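Local atomic coordinates of imidazolonepropionase (Unidentified, PDB entry 2Q09), a protein that catalyses the third step of histidine breakdown, hydrolysing a ring carbon-nitrogen bond of imidazolone-5-propanoate to give N-formimidoyl-L-glutamate. Residues V191-C195 / Q196-P200; P301-A304 / L305-G309; D317-P320 / G321-I325; L364-R368 / V369-A373. All coordinates share one frame; numbering follows the deposited sequence.

The four contacts are local turns of one chain of the amidohydrolase family, and none touches another. Contacts 1 and 2 lie within helices 187-204 and 302-307, which sit against barrel strands and keep one polar side toward the outside; backbone bonds carry them, with aliphatic packing on the inner side. Contact 3, the nearest to the chain's centre, is the loop after strand 312-314, where side-chain amide and hydroxyl bonds and a metal ligand shape the active site. Contact 4 is a loop ahead of strand 375-378, away from the known sites, built on a beta turn and one long selenomethionine. The centres of contacts 3 and 4 are about 30 Å apart.

Contact 1. Residues V191-C195 / Q196-P200; sequences VETIC and QEIIP
Thr-193 O accepts from both Glu-197 N and Ile-198 N. The bond from Glu-197 N is bent, with 136° at the hydrogen. That from Ile-198 N is straighter, at 3.0 Å. One residue earlier, Gln-196 N gives the ordinary alpha-helical bond to Glu-192 O (2.7 Å), and one later Ile-199 N reaches five residues back to Ile-194 O. The helix is thus widened into a pi-type turn just before Pro-200, whose nitrogen has no hydrogen to give; its CD lies 3.4 Å from Cys-195 O, and the axes of the two halves differ by 36°. This bulged and kinked helix, 187-204, is the crossover of the beta-alpha-beta unit between strands 168-176 and 210-213 of the TIM-type barrel. Its apolar side is carried by isoleucines. Ile-194 has CG2 anti to the backbone N, which aims that methyl down the helix at Ile-199 CG1, 4.0 Å away, the two chains meeting at a slant. Ile-198 turns its CG1 to the methyl of Thr-193. Ile-194, Ile-198 and Ile-199 all rest on strand 168-176, and Ile-199 also meets Ala-231 of helix 222-234. Trimmed to an alanine, residue 199 would probably leave a gap between Ile-194 CG2, Leu-173 and Ala-231. On the exposed side, Glu-192 and Gln-196 run alongside each other, with Gln-196 NE2 3.6 Å from Glu-192 CG and the carboxylate and amide planes inclined. Thr-193 OG1 is hydrogen-bonded to Ser-189 O and Tyr-183 OH.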
ATOM      1  N   VAL A 191     -14.133  18.371  10.176  1.00 35.18           N
ATOM      2  CA  VAL A 191     -13.241  17.638  11.060  1.00 35.23           C
ATOM      3  C   VAL A 191     -14.037  17.070  12.239  1.00 35.82           C
ATOM      4  O   VAL A 191     -13.819  15.927  12.643  1.00 35.17           O
ATOM      5  CB  VAL A 191     -12.097  18.541  11.582  1.00 36.11           C
ATOM      6  CG1 VAL A 191     -11.256  17.779  12.600  1.00 34.82           C
ATOM      7  CG2 VAL A 191     -11.225  18.990  10.417  1.00 35.69           C
ATOM      8  N   GLU A 192     -14.966  17.855  12.781  1.00 35.66           N
ATOM      9  CA  GLU A 192     -15.781  17.369  13.894  1.00 36.07           C
ATOM     10  C   GLU A 192     -16.602  16.151  13.480  1.00 34.25           C
ATOM     11  O   GLU A 192     -16.752  15.200  14.241  1.00 33.84           O
ATOM     12  CB  GLU A 192     -16.728  18.459  14.398  1.00 39.51           C
ATOM     13  CG  GLU A 192     -16.169  19.296  15.543  1.00 45.04           C
ATOM     14  CD  GLU A 192     -17.210  20.214  16.159  1.00 49.34           C
ATOM     15  OE1 GLU A 192     -16.899  20.870  17.173  1.00 51.60           O
ATOM     16  OE2 GLU A 192     -18.339  20.283  15.626  1.00 49.74           O
ATOM     17  N   THR A 193     -17.140  16.194  12.267  1.00 32.57           N
ATOM     18  CA  THR A 193     -17.946  15.098  11.744  1.00 31.52           C
ATOM     19  C   THR A 193     -17.146  13.800  11.678  1.00 29.92           C
ATOM     20  O   THR A 193     -17.631  12.736  12.066  1.00 28.55           O
ATOM     21  CB  THR A 193     -18.463  15.426  10.336  1.00 31.79           C
ATOM     22  OG1 THR A 193     -19.364  16.536  10.406  1.00 32.46           O
ATOM     23  CG2 THR A 193     -19.183  14.217   9.737  1.00 31.67           C
ATOM     24  N   ILE A 194     -15.919  13.899  11.173  1.00 29.30           N
ATOM     25  CA  ILE A 194     -15.033  12.747  11.054  1.00 28.49           C
ATOM     26  C   ILE A 194     -14.752  12.156  12.428  1.00 28.36           C
ATOM     27  O   ILE A 194     -14.847  10.947  12.634  1.00 26.62           O
ATOM     28  CB  ILE A 194     -13.670  13.152  10.415  1.00 28.37           C
ATOM     29  CG1 ILE A 194     -13.887  13.680   8.994  1.00 29.86           C
ATOM     30  CG2 ILE A 194     -12.728  11.960  10.386  1.00 29.81           C
ATOM     31  CD1 ILE A 194     -12.618  14.194   8.331  1.00 30.70           C
ATOM     32  N   CYS A 195     -14.394  13.026  13.363  1.00 28.64           N
ATOM     33  CA  CYS A 195     -14.062  12.604  14.716  1.00 30.11           C
ATOM     34  C   CYS A 195     -15.243  12.101  15.547  1.00 30.60           C
ATOM     35  O   CYS A 195     -15.130  11.106  16.261  1.00 29.23           O
ATOM     36  CB  CYS A 195     -13.381  13.757  15.463  1.00 30.79           C
ATOM     37  SG  CYS A 195     -11.827  14.316  14.729  1.00 32.90           S
ATOM     38  N   GLN A 196     -16.384  12.772  15.447  1.00 31.73           N
ATOM     39  CA  GLN A 196     -17.533  12.386  16.257  1.00 33.44           C
ATOM     40  C   GLN A 196     -18.540  11.447  15.617  1.00 32.02           C
ATOM     41  O   GLN A 196     -19.376  10.865  16.313  1.00 31.38           O
ATOM     42  CB  GLN A 196     -18.263  13.645  16.729  1.00 35.20           C
ATOM     43  CG  GLN A 196     -17.477  14.491  17.704  1.00 38.98           C
ATOM     44  CD  GLN A 196     -18.087  15.858  17.897  1.00 41.61           C
ATOM     45  OE1 GLN A 196     -19.305  16.001  17.980  1.00 45.19           O
ATOM     46  NE2 GLN A 196     -17.243  16.874  17.981  1.00 43.41           N
ATOM     47  N   GLU A 197     -18.466  11.279  14.304  1.00 30.02           N
ATOM     48  CA  GLU A 197     -19.434  10.430  13.631  1.00 28.22           C
ATOM     49  C   GLU A 197     -18.849   9.356  12.726  1.00 26.51           C
ATOM     50  O   GLU A 197     -19.123   8.171  12.904  1.00 26.36           O
ATOM     51  CB  GLU A 197     -20.395  11.316  12.837  1.00 27.53           C
ATOM     52  CG  GLU A 197     -21.199  12.259  13.725  1.00 31.91           C
ATOM     53  CD  GLU A 197     -21.910  13.358  12.957  1.00 33.85           C
ATOM     54  OE1 GLU A 197     -22.249  13.152  11.775  1.00 35.22           O
ATOM     55  OE2 GLU A 197     -22.141  14.431  13.549  1.00 34.98           O
ATOM     56  N   ILE A 198     -18.039   9.764  11.754  1.00 25.51           N
ATOM     57  CA  ILE A 198     -17.476   8.803  10.819  1.00 25.30           C
ATOM     58  C   ILE A 198     -16.540   7.764  11.440  1.00 24.73           C
ATOM     59  O   ILE A 198     -16.734   6.561  11.248  1.00 25.22           O
ATOM     60  CB  ILE A 198     -16.782   9.529   9.658  1.00 22.77           C
ATOM     61  CG1 ILE A 198     -17.758  10.567   9.073  1.00 24.19           C
ATOM     62  CG2 ILE A 198     -16.386   8.522   8.575  1.00 22.40           C
ATOM     63  CD1 ILE A 198     -17.334  11.188   7.741  1.00 21.52           C
ATOM     64  N   ILE A 199     -15.532   8.209  12.178  1.00 25.22           N
ATOM     65  CA  ILE A 199     -14.622   7.256  12.803  1.00 25.81           C
ATOM     66  C   ILE A 199     -15.404   6.312  13.731  1.00 26.06           C
ATOM     67  O   ILE A 199     -15.238   5.095  13.673  1.00 27.04           O
ATOM     68  CB  ILE A 199     -13.477   7.993  13.553  1.00 26.67           C
ATOM     69  CG1 ILE A 199     -12.473   8.532  12.526  1.00 27.37           C
ATOM     70  CG2 ILE A 199     -12.794   7.064  14.537  1.00 26.98           C
ATOM     71  CD1 ILE A 199     -11.256   9.262  13.127  1.00 26.80           C
ATOM     72  N   PRO A 200     -16.287   6.859  14.585  1.00 27.20           N
ATOM     73  CA  PRO A 200     -17.054   5.978  15.478  1.00 26.29           C
ATOM     74  C   PRO A 200     -17.906   4.949  14.728  1.00 25.96           C
ATOM     75  O   PRO A 200     -17.940   3.773  15.099  1.00 26.75           O
ATOM     76  CB  PRO A 200     -17.903   6.959  16.283  1.00 26.63           C
ATOM     77  CG  PRO A 200     -16.971   8.121  16.426  1.00 26.89           C
ATOM     78  CD  PRO A 200     -16.409   8.265  15.015  1.00 25.85           C
TER

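Contact 2. Residues P301-A304 / L305-G309; sequences PVVA and LRKAG
Leu-305 N is bonded to Pro-301 O at 2.9 Å, the first of four consecutive bonds that each span four residues: Arg-306 N to Val-302 O, Lys-307 N to Val-303 O and, longer and more bent, Ala-308 N to Ala-304 O (3.0 Å, 147°). The side chains pair along the same spacing. Arg-306 folds at its third torsion (chi3 -70°), which brings the guanidinium back along the helix to lie over Val-302; CG1 of that valine sits above one face of the group, toward its rim, and is 3.9 Å from NH1. The charge itself is met by Glu-345, through a salt bridge at NH1. Lys-307, extended beyond CG, lies beside Val-303, the two pointing the same way, with Val-303 CG1 against the methylene CE at 3.7 Å. On the inner side the Pro-301 ring approaches Leu-305, CG to CG 4.4 Å, and both residues pack on Leu-269 and on Ile-274 of helix 271-280. Val-302 and Leu-305 also reach Met-312 of strand 312-314. Gly-309 leaves the helix with positive phi (72°), and its N is bonded to Arg-306 O at 2.8 Å. The result is a short, complete helix on the outside of the barrel, with proline at the N-cap and a Schellman motif closing the other end.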
ATOM      1  N   PRO A 301      13.809  12.885   0.548  1.00 25.51           N
ATOM      2  CA  PRO A 301      15.165  12.761   1.095  1.00 24.19           C
ATOM      3  C   PRO A 301      15.634  11.319   1.319  1.00 24.19           C
ATOM      4  O   PRO A 301      15.920  10.905   2.451  1.00 22.04           O
ATOM      5  CB  PRO A 301      15.073  13.552   2.401  1.00 25.07           C
ATOM      6  CG  PRO A 301      13.688  13.208   2.866  1.00 24.56           C
ATOM      7  CD  PRO A 301      12.871  13.335   1.590  1.00 24.23           C
ATOM      8  N   VAL A 302      15.731  10.570   0.227  1.00 23.64           N
ATOM      9  CA  VAL A 302      16.147   9.162   0.272  1.00 23.59           C
ATOM     10  C   VAL A 302      17.511   8.956   0.941  1.00 24.87           C
ATOM     11  O   VAL A 302      17.663   8.115   1.831  1.00 23.59           O
ATOM     12  CB  VAL A 302      16.199   8.550  -1.152  1.00 24.57           C
ATOM     13  CG1 VAL A 302      16.831   7.173  -1.120  1.00 24.49           C
ATOM     14  CG2 VAL A 302      14.790   8.462  -1.720  1.00 24.68           C
ATOM     15  N   VAL A 303      18.506   9.721   0.509  1.00 23.55           N
ATOM     16  CA  VAL A 303      19.839   9.588   1.085  1.00 25.69           C
ATOM     17  C   VAL A 303      19.798   9.785   2.601  1.00 23.83           C
ATOM     18  O   VAL A 303      20.347   8.987   3.350  1.00 24.36           O
ATOM     19  CB  VAL A 303      20.822  10.606   0.452  1.00 27.55           C
ATOM     20  CG1 VAL A 303      22.158  10.569   1.175  1.00 27.75           C
ATOM     21  CG2 VAL A 303      21.019  10.277  -1.018  1.00 29.80           C
ATOM     22  N   ALA A 304      19.139  10.846   3.051  1.00 23.06           N
ATOM     23  CA  ALA A 304      19.038  11.119   4.484  1.00 23.20           C
ATOM     24  C   ALA A 304      18.263  10.031   5.228  1.00 23.99           C
ATOM     25  O   ALA A 304      18.633   9.651   6.343  1.00 24.05           O
ATOM     26  CB  ALA A 304      18.393  12.481   4.719  1.00 21.89           C
ATOM     27  N   LEU A 305      17.190   9.533   4.621  1.00 22.91           N
ATOM     28  CA  LEU A 305      16.404   8.476   5.251  1.00 24.42           C
ATOM     29  C   LEU A 305      17.273   7.236   5.418  1.00 23.91           C
ATOM     30  O   LEU A 305      17.193   6.541   6.430  1.00 24.12           O
ATOM     31  CB  LEU A 305      15.179   8.129   4.402  1.00 23.01           C
ATOM     32  CG  LEU A 305      14.033   9.142   4.405  1.00 24.39           C
ATOM     33  CD1 LEU A 305      13.002   8.727   3.351  1.00 23.35           C
ATOM     34  CD2 LEU A 305      13.385   9.203   5.794  1.00 24.10           C
ATOM     35  N   ARG A 306      18.097   6.955   4.418  1.00 23.79           N
ATOM     36  CA  ARG A 306      18.981   5.807   4.495  1.00 26.47           C
ATOM     37  C   ARG A 306      19.995   5.999   5.611  1.00 26.36           C
ATOM     38  O   ARG A 306      20.203   5.101   6.430  1.00 26.49           O
ATOM     39  CB  ARG A 306      19.710   5.585   3.169  1.00 28.30           C
ATOM     40  CG  ARG A 306      18.992   4.644   2.239  1.00 32.94           C
ATOM     41  CD  ARG A 306      19.969   3.989   1.278  1.00 36.62           C
ATOM     42  NE  ARG A 306      20.496   4.937   0.305  1.00 37.77           N
ATOM     43  CZ  ARG A 306      20.130   4.975  -0.971  1.00 37.59           C
ATOM     44  NH1 ARG A 306      19.234   4.117  -1.433  1.00 36.90           N
ATOM     45  NH2 ARG A 306      20.671   5.868  -1.787  1.00 39.14           N
ATOM     46  N   LYS A 307      20.631   7.170   5.643  1.00 25.25           N
ATOM     47  CA  LYS A 307      21.622   7.446   6.676  1.00 25.67           C
ATOM     48  C   LYS A 307      21.045   7.275   8.072  1.00 23.75           C
ATOM     49  O   LYS A 307      21.748   6.834   8.983  1.00 23.83           O
ATOM     50  CB  LYS A 307      22.166   8.862   6.526  1.00 26.56           C
ATOM     51  CG  LYS A 307      23.061   9.037   5.319  1.00 30.01           C
ATOM     52  CD  LYS A 307      23.527  10.473   5.197  1.00 32.30           C
ATOM     53  CE  LYS A 307      24.479  10.636   4.033  1.00 34.63           C
ATOM     54  NZ  LYS A 307      24.795  12.068   3.783  1.00 36.98           N
ATOM     55  N   ALA A 308      19.771   7.620   8.242  1.00 22.95           N
ATOM     56  CA  ALA A 308      19.110   7.507   9.544  1.00 21.21           C
ATOM     57  C   ALA A 308      18.535   6.117   9.791  1.00 22.53           C
ATOM     58  O   ALA A 308      17.994   5.849  10.861  1.00 24.38           O
ATOM     59  CB  ALA A 308      18.012   8.560   9.671  1.00 22.05           C
ATOM     60  N   GLY A 309      18.645   5.234   8.806  1.00 22.12           N
ATOM     61  CA  GLY A 309      18.139   3.882   8.978  1.00 23.32           C
ATOM     62  C   GLY A 309      16.624   3.752   8.974  1.00 24.97           C
ATOM     63  O   GLY A 309      16.083   2.768   9.473  1.00 24.21           O
TER

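Contact 3. Residues D317-P320 / G321-I325; sequences DINP and GTAPI. With FE (Fe (III) ion), chain B; DI6 (3-[(4S)-2,5-dioxoimidazolidin-4-yl]propanoic acid), chain C.
The side-chain amide of Asn-319 ties both halves of the loop together. Its OD1 accepts from Thr-322 N at 2.6 Å in a nearly straight bond (170°), and from Gly-321 N in a weak one that closes an Asx turn. Its ND2 gives one bond to Thr-322 OG1 (2.9 Å), which lies in the amide plane, and another to Asp-317 O (2.8 Å). The amide's rotation is therefore fixed from both ends. Thr-322 OG1 in turn donates to O2 of the bound inhibitor DI6 at 2.8 Å, and Asn-319, which itself lines the pocket, thus also positions this hydroxyl. Tyr-144, His-177, Gln-245 and Arg-81 bond to the inhibitor as well. An alanine in place of Asn-319 removes OD1 and ND2, and would probably leave the turn at Thr-322 N less firmly held and the hydroxyl that bonds to inhibitor O2 freer to rotate. Asp-317, its CG anti to the backbone N (chi1 -172°), binds the iron through OD1 at 2.3 Å, while OD2 receives a bond from water 1, itself an iron ligand; His-72, His-74 and His-242 complete the site. Asn-319 and Ala-323 form a single antiparallel hydrogen-bonded pair, firm from Asn-319 N to Ala-323 O (3.0 Å) and weak in return. Gly-321 borders the inhibitor's carboxylate, where a beta carbon would run into DI6 O10. Packing is slighter: Ala-323 CB rests 3.4 Å from Asp-317 O. The loop follows strand 312-314, where metal-dependent amidohydrolases place this aspartate, and leads to helix 328-339, with Ala-323, Pro-324 and Ile-325 leaning on helix 288-293.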
ATOM      1  N   ASP A 317       0.381   3.820  -5.050  1.00 21.94           N
ATOM      2  CA  ASP A 317      -0.479   4.981  -4.818  1.00 23.13           C
ATOM      3  C   ASP A 317      -1.570   5.052  -5.886  1.00 21.83           C
ATOM      4  O   ASP A 317      -2.014   6.138  -6.254  1.00 22.55           O
ATOM      5  CB  ASP A 317       0.335   6.286  -4.813  1.00 23.05           C
ATOM      6  CG  ASP A 317      -0.493   7.496  -4.385  1.00 25.07           C
ATOM      7  OD1 ASP A 317      -1.404   7.315  -3.545  1.00 26.65           O
ATOM      8  OD2 ASP A 317      -0.226   8.625  -4.864  1.00 22.65           O
ATOM      9  N   ILE A 318      -2.003   3.894  -6.378  1.00 21.82           N
ATOM     10  CA  ILE A 318      -3.047   3.852  -7.414  1.00 22.89           C
ATOM     11  C   ILE A 318      -4.193   4.804  -7.091  1.00 22.61           C
ATOM     12  O   ILE A 318      -4.856   4.650  -6.066  1.00 20.32           O
ATOM     13  CB  ILE A 318      -3.668   2.445  -7.564  1.00 22.06           C
ATOM     14  CG1 ILE A 318      -2.614   1.442  -8.024  1.00 24.94           C
ATOM     15  CG2 ILE A 318      -4.835   2.490  -8.577  1.00 22.86           C
ATOM     16  CD1 ILE A 318      -3.122   0.003  -8.046  1.00 23.90           C
ATOM     17  N   ASN A 319      -4.424   5.781  -7.959  1.00 23.26           N
ATOM     18  CA  ASN A 319      -5.507   6.730  -7.750  1.00 22.50           C
ATOM     19  C   ASN A 319      -5.771   7.448  -9.069  1.00 24.07           C
ATOM     20  O   ASN A 319      -4.843   7.701  -9.859  1.00 22.22           O
ATOM     21  CB  ASN A 319      -5.162   7.704  -6.615  1.00 22.88           C
ATOM     22  CG  ASN A 319      -4.256   8.825  -7.054  1.00 25.22           C
ATOM     23  OD1 ASN A 319      -4.678   9.747  -7.768  1.00 23.42           O
ATOM     24  ND2 ASN A 319      -2.998   8.759  -6.628  1.00 21.06           N
ATOM     25  N   PRO A 320      -7.046   7.787  -9.318  1.00 22.89           N
ATOM     26  CA  PRO A 320      -7.477   8.460 -10.545  1.00 23.51           C
ATOM     27  C   PRO A 320      -6.919   9.848 -10.813  1.00 23.19           C
ATOM     28  O   PRO A 320      -6.967  10.323 -11.949  1.00 25.61           O
ATOM     29  CB  PRO A 320      -8.997   8.469 -10.410  1.00 21.64           C
ATOM     30  CG  PRO A 320      -9.177   8.697  -8.955  1.00 23.35           C
ATOM     31  CD  PRO A 320      -8.155   7.734  -8.347  1.00 21.77           C
ATOM     32  N   GLY A 321      -6.395  10.496  -9.784  1.00 21.79           N
ATOM     33  CA  GLY A 321      -5.886  11.838  -9.983  1.00 22.72           C
ATOM     34  C   GLY A 321      -4.400  12.044 -10.247  1.00 24.10           C
ATOM     35  O   GLY A 321      -4.037  12.768 -11.177  1.00 22.85           O
ATOM     36  N   THR A 322      -3.541  11.412  -9.448  1.00 22.16           N
ATOM     37  CA  THR A 322      -2.097  11.600  -9.580  1.00 21.55           C
ATOM     38  C   THR A 322      -1.257  10.361  -9.879  1.00 21.36           C
ATOM     39  O   THR A 322      -0.051  10.476 -10.074  1.00 20.42           O
ATOM     40  CB  THR A 322      -1.530  12.226  -8.304  1.00 22.88           C
ATOM     41  OG1 THR A 322      -1.718  11.308  -7.224  1.00 20.56           O
ATOM     42  CG2 THR A 322      -2.255  13.533  -7.970  1.00 23.67           C
ATOM     43  N   ALA A 323      -1.873   9.187  -9.895  1.00 19.94           N
ATOM     44  CA  ALA A 323      -1.125   7.969 -10.185  1.00 21.91           C
ATOM     45  C   ALA A 323      -2.049   6.899 -10.756  1.00 20.72           C
ATOM     46  O   ALA A 323      -2.322   5.900 -10.103  1.00 20.78           O
ATOM     47  CB  ALA A 323      -0.438   7.457  -8.919  1.00 22.13           C
ATOM     48  N   PRO A 324      -2.533   7.102 -11.991  1.00 21.68           N
ATOM     49  CA  PRO A 324      -3.437   6.174 -12.679  1.00 21.18           C
ATOM     50  C   PRO A 324      -2.737   4.967 -13.265  1.00 21.00           C
ATOM     51  O   PRO A 324      -3.063   4.551 -14.368  1.00 19.94           O
ATOM     52  CB  PRO A 324      -4.066   7.054 -13.762  1.00 21.32           C
ATOM     53  CG  PRO A 324      -2.916   7.950 -14.132  1.00 21.50           C
ATOM     54  CD  PRO A 324      -2.353   8.335 -12.781  1.00 22.23           C
ATOM     55  N   ILE A 325      -1.785   4.409 -12.524  1.00 20.87           N
ATOM     56  CA  ILE A 325      -1.030   3.263 -13.004  1.00 20.75           C
ATOM     57  C   ILE A 325      -1.186   2.073 -12.071  1.00 21.49           C
ATOM     58  O   ILE A 325      -0.666   2.057 -10.959  1.00 21.92           O
ATOM     59  CB  ILE A 325       0.457   3.642 -13.165  1.00 22.03           C
ATOM     60  CG1 ILE A 325       0.560   4.859 -14.096  1.00 24.46           C
ATOM     61  CG2 ILE A 325       1.243   2.476 -13.739  1.00 22.19           C
ATOM     62  CD1 ILE A 325       1.940   5.466 -14.196  1.00 28.25           C
TER
HETATM   63 FE    FE B 500      -2.370   8.458  -1.804  1.00 31.04          FE
HETATM   64  N1  DI6 C 600      -2.155  13.155  -2.746  1.00 36.27           N
HETATM   65  C2  DI6 C 600      -2.233  12.651  -3.996  1.00 35.80           C
HETATM   66  O2  DI6 C 600      -1.383  12.707  -4.867  1.00 34.50           O
HETATM   67  C3  DI6 C 600      -3.622  11.972  -4.092  1.00 35.08           C
HETATM   68  N4  DI6 C 600      -4.188  12.230  -2.750  1.00 35.79           N
HETATM   69  C5  DI6 C 600      -3.268  12.914  -2.041  1.00 36.84           C
HETATM   70  O5  DI6 C 600      -3.428  13.266  -0.881  1.00 36.98           O
HETATM   71  C6  DI6 C 600      -4.456  12.594  -5.203  1.00 33.45           C
HETATM   72  C7  DI6 C 600      -5.840  11.954  -5.335  1.00 34.18           C
HETATM   73  C8  DI6 C 600      -6.721  12.541  -6.448  1.00 33.76           C
HETATM   74  O9  DI6 C 600      -7.708  11.871  -6.810  1.00 33.75           O
HETATM   75  O10 DI6 C 600      -6.443  13.653  -6.965  1.00 34.71           O
HETATM   76  O   HOH W   1      -1.430  10.226  -3.199  1.00 26.67           O

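Contact 4. Residues L364-R368 / V369-A373; sequences LGQLR and VGMLA
Selenomethionine Met-371 lays its SE 3.8 Å from Gln-366 CB, at the root of a side chain whose flat amide meets the flat guanidinium of Arg-368. There Arg-368 NE bonds to Gln-366 OE1 at 2.8 Å, coming from above the amide plane and 50° out of it, while OE1 is tilted only 18° from the guanidinium plane; NH2 adds a weak bond to the same oxygen. Ser-19 N also donates to OE1, so this buried oxygen is held by several groups. A type II beta turn runs from Arg-368 to Met-371, closed by Met-371 N to Arg-368 O at 3.2 Å, with Gly-370 at its third position (phi 101°). Gly-365, Leu-367, Gly-370 and Ala-373, with Asp-374 next, fit the G-x-L-x-x-G-x-x-A-D sequence common in amidohydrolases, which leads into strand 375-378. Met-371 bends at its last torsion, but the modelled position of its methyl, close against the Leu-364 backbone, is doubtful. Leu-364 and Leu-372 lie across each other, CD2 of the first to CB of the second 3.7 Å, and both touch Arg-168 of strand 168-176. Water 2 bridges the halves, donating to Gln-366 O (2.9 Å) and Leu-372 O (3.0 Å). Backbone bonds from Gly-370 and Met-371 to Ile-39 fasten the turn to strand 38-44, and Leu-367 packs on Val-64 and Pro-66 of strand 63-73.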
ATOM      1  N   LEU A 364       3.704 -11.096   8.092  1.00 28.94           N
ATOM      2  CA  LEU A 364       3.977 -11.139   6.655  1.00 27.75           C
ATOM      3  C   LEU A 364       5.277 -10.473   6.221  1.00 26.28           C
ATOM      4  O   LEU A 364       5.925  -9.779   7.001  1.00 26.41           O
ATOM      5  CB  LEU A 364       2.827 -10.451   5.916  1.00 27.16           C
ATOM      6  CG  LEU A 364       1.419 -11.028   6.075  1.00 26.51           C
ATOM      7  CD1 LEU A 364       0.372  -9.990   5.679  1.00 27.16           C
ATOM      8  CD2 LEU A 364       1.303 -12.266   5.215  1.00 24.34           C
ATOM      9  N   GLY A 365       5.646 -10.695   4.963  1.00 27.00           N
ATOM     10  CA  GLY A 365       6.831 -10.064   4.420  1.00 25.51           C
ATOM     11  C   GLY A 365       8.141 -10.820   4.434  1.00 25.85           C
ATOM     12  O   GLY A 365       9.120 -10.341   3.846  1.00 25.23           O
ATOM     13  N   GLN A 366       8.181 -11.978   5.094  1.00 24.58           N
ATOM     14  CA  GLN A 366       9.413 -12.764   5.156  1.00 25.70           C
ATOM     15  C   GLN A 366       9.112 -14.256   5.105  1.00 24.34           C
ATOM     16  O   GLN A 366       8.056 -14.698   5.549  1.00 24.94           O
ATOM     17  CB  GLN A 366      10.167 -12.472   6.451  1.00 25.33           C
ATOM     18  CG  GLN A 366      10.475 -11.007   6.697  1.00 24.88           C
ATOM     19  CD  GLN A 366      11.153 -10.790   8.031  1.00 24.56           C
ATOM     20  OE1 GLN A 366      12.216 -11.357   8.300  1.00 26.10           O
ATOM     21  NE2 GLN A 366      10.542  -9.971   8.880  1.00 23.83           N
ATOM     22  N   LEU A 367      10.044 -15.030   4.559  1.00 25.08           N
ATOM     23  CA  LEU A 367       9.867 -16.473   4.496  1.00 25.39           C
ATOM     24  C   LEU A 367      10.519 -17.042   5.753  1.00 26.92           C
ATOM     25  O   LEU A 367      11.662 -17.505   5.735  1.00 25.68           O
ATOM     26  CB  LEU A 367      10.518 -17.064   3.235  1.00 23.55           C
ATOM     27  CG  LEU A 367       9.996 -16.588   1.870  1.00 23.32           C
ATOM     28  CD1 LEU A 367      10.604 -17.465   0.781  1.00 22.27           C
ATOM     29  CD2 LEU A 367       8.479 -16.673   1.808  1.00 22.55           C
ATOM     30  N   ARG A 368       9.786 -16.961   6.858  1.00 27.91           N
ATOM     31  CA  ARG A 368      10.247 -17.473   8.141  1.00 30.04           C
ATOM     32  C   ARG A 368       9.218 -18.424   8.721  1.00 30.19           C
ATOM     33  O   ARG A 368       8.016 -18.240   8.546  1.00 28.93           O
ATOM     34  CB  ARG A 368      10.403 -16.356   9.159  1.00 31.15           C
ATOM     35  CG  ARG A 368      11.431 -15.304   8.886  1.00 34.02           C
ATOM     36  CD  ARG A 368      11.611 -14.535  10.176  1.00 36.39           C
ATOM     37  NE  ARG A 368      12.563 -13.443  10.069  1.00 38.26           N
ATOM     38  CZ  ARG A 368      13.403 -13.105  11.038  1.00 39.49           C
ATOM     39  NH1 ARG A 368      13.406 -13.790  12.175  1.00 41.08           N
ATOM     40  NH2 ARG A 368      14.232 -12.088  10.878  1.00 39.57           N
ATOM     41  N   VAL A 369       9.695 -19.421   9.453  1.00 30.57           N
ATOM     42  CA  VAL A 369       8.795 -20.364  10.097  1.00 30.98           C
ATOM     43  C   VAL A 369       7.937 -19.597  11.089  1.00 29.62           C
ATOM     44  O   VAL A 369       8.430 -18.747  11.819  1.00 30.37           O
ATOM     45  CB  VAL A 369       9.590 -21.465  10.830  1.00 31.86           C
ATOM     46  CG1 VAL A 369       8.743 -22.088  11.936  1.00 34.47           C
ATOM     47  CG2 VAL A 369      10.013 -22.524   9.834  1.00 31.69           C
ATOM     48  N   GLY A 370       6.644 -19.884  11.097  1.00 30.64           N
ATOM     49  CA  GLY A 370       5.747 -19.201  12.012  1.00 30.76           C
ATOM     50  C   GLY A 370       4.936 -18.075  11.388  1.00 31.64           C
ATOM     51  O   GLY A 370       3.889 -17.694  11.915  1.00 30.41           O
HETATM   52  N   MSE A 371       5.405 -17.528  10.269  1.00 30.58           N
HETATM   53  CA  MSE A 371       4.672 -16.449   9.606  1.00 30.71           C
HETATM   54  C   MSE A 371       3.674 -17.013   8.599  1.00 28.25           C
HETATM   55  O   MSE A 371       3.768 -18.177   8.217  1.00 28.31           O
HETATM   56  CB  MSE A 371       5.647 -15.488   8.923  1.00 31.80           C
HETATM   57  CG  MSE A 371       6.497 -14.722   9.921  1.00 35.73           C
HETATM   58 SE   MSE A 371       7.547 -13.316   9.095  1.00 39.97          SE
HETATM   59  CE  MSE A 371       6.277 -11.893   9.204  1.00 39.91           C
ATOM     60  N   LEU A 372       2.723 -16.186   8.166  1.00 27.24           N
ATOM     61  CA  LEU A 372       1.704 -16.632   7.221  1.00 26.19           C
ATOM     62  C   LEU A 372       2.309 -17.125   5.916  1.00 26.23           C
ATOM     63  O   LEU A 372       3.322 -16.591   5.443  1.00 25.57           O
ATOM     64  CB  LEU A 372       0.699 -15.507   6.960  1.00 25.67           C
ATOM     65  CG  LEU A 372      -0.134 -15.117   8.190  1.00 27.15           C
ATOM     66  CD1 LEU A 372      -0.856 -13.798   7.936  1.00 25.53           C
ATOM     67  CD2 LEU A 372      -1.129 -16.234   8.522  1.00 27.08           C
ATOM     68  N   ALA A 373       1.680 -18.142   5.332  1.00 24.62           N
ATOM     69  CA  ALA A 373       2.168 -18.731   4.095  1.00 24.35           C
ATOM     70  C   ALA A 373       1.721 -17.976   2.844  1.00 23.94           C
ATOM     71  O   ALA A 373       0.923 -18.488   2.051  1.00 23.68           O
ATOM     72  CB  ALA A 373       1.734 -20.197   4.005  1.00 26.53           C
TER
HETATM   73  O   HOH W   2       5.232 -14.266   5.602  1.00 23.97           O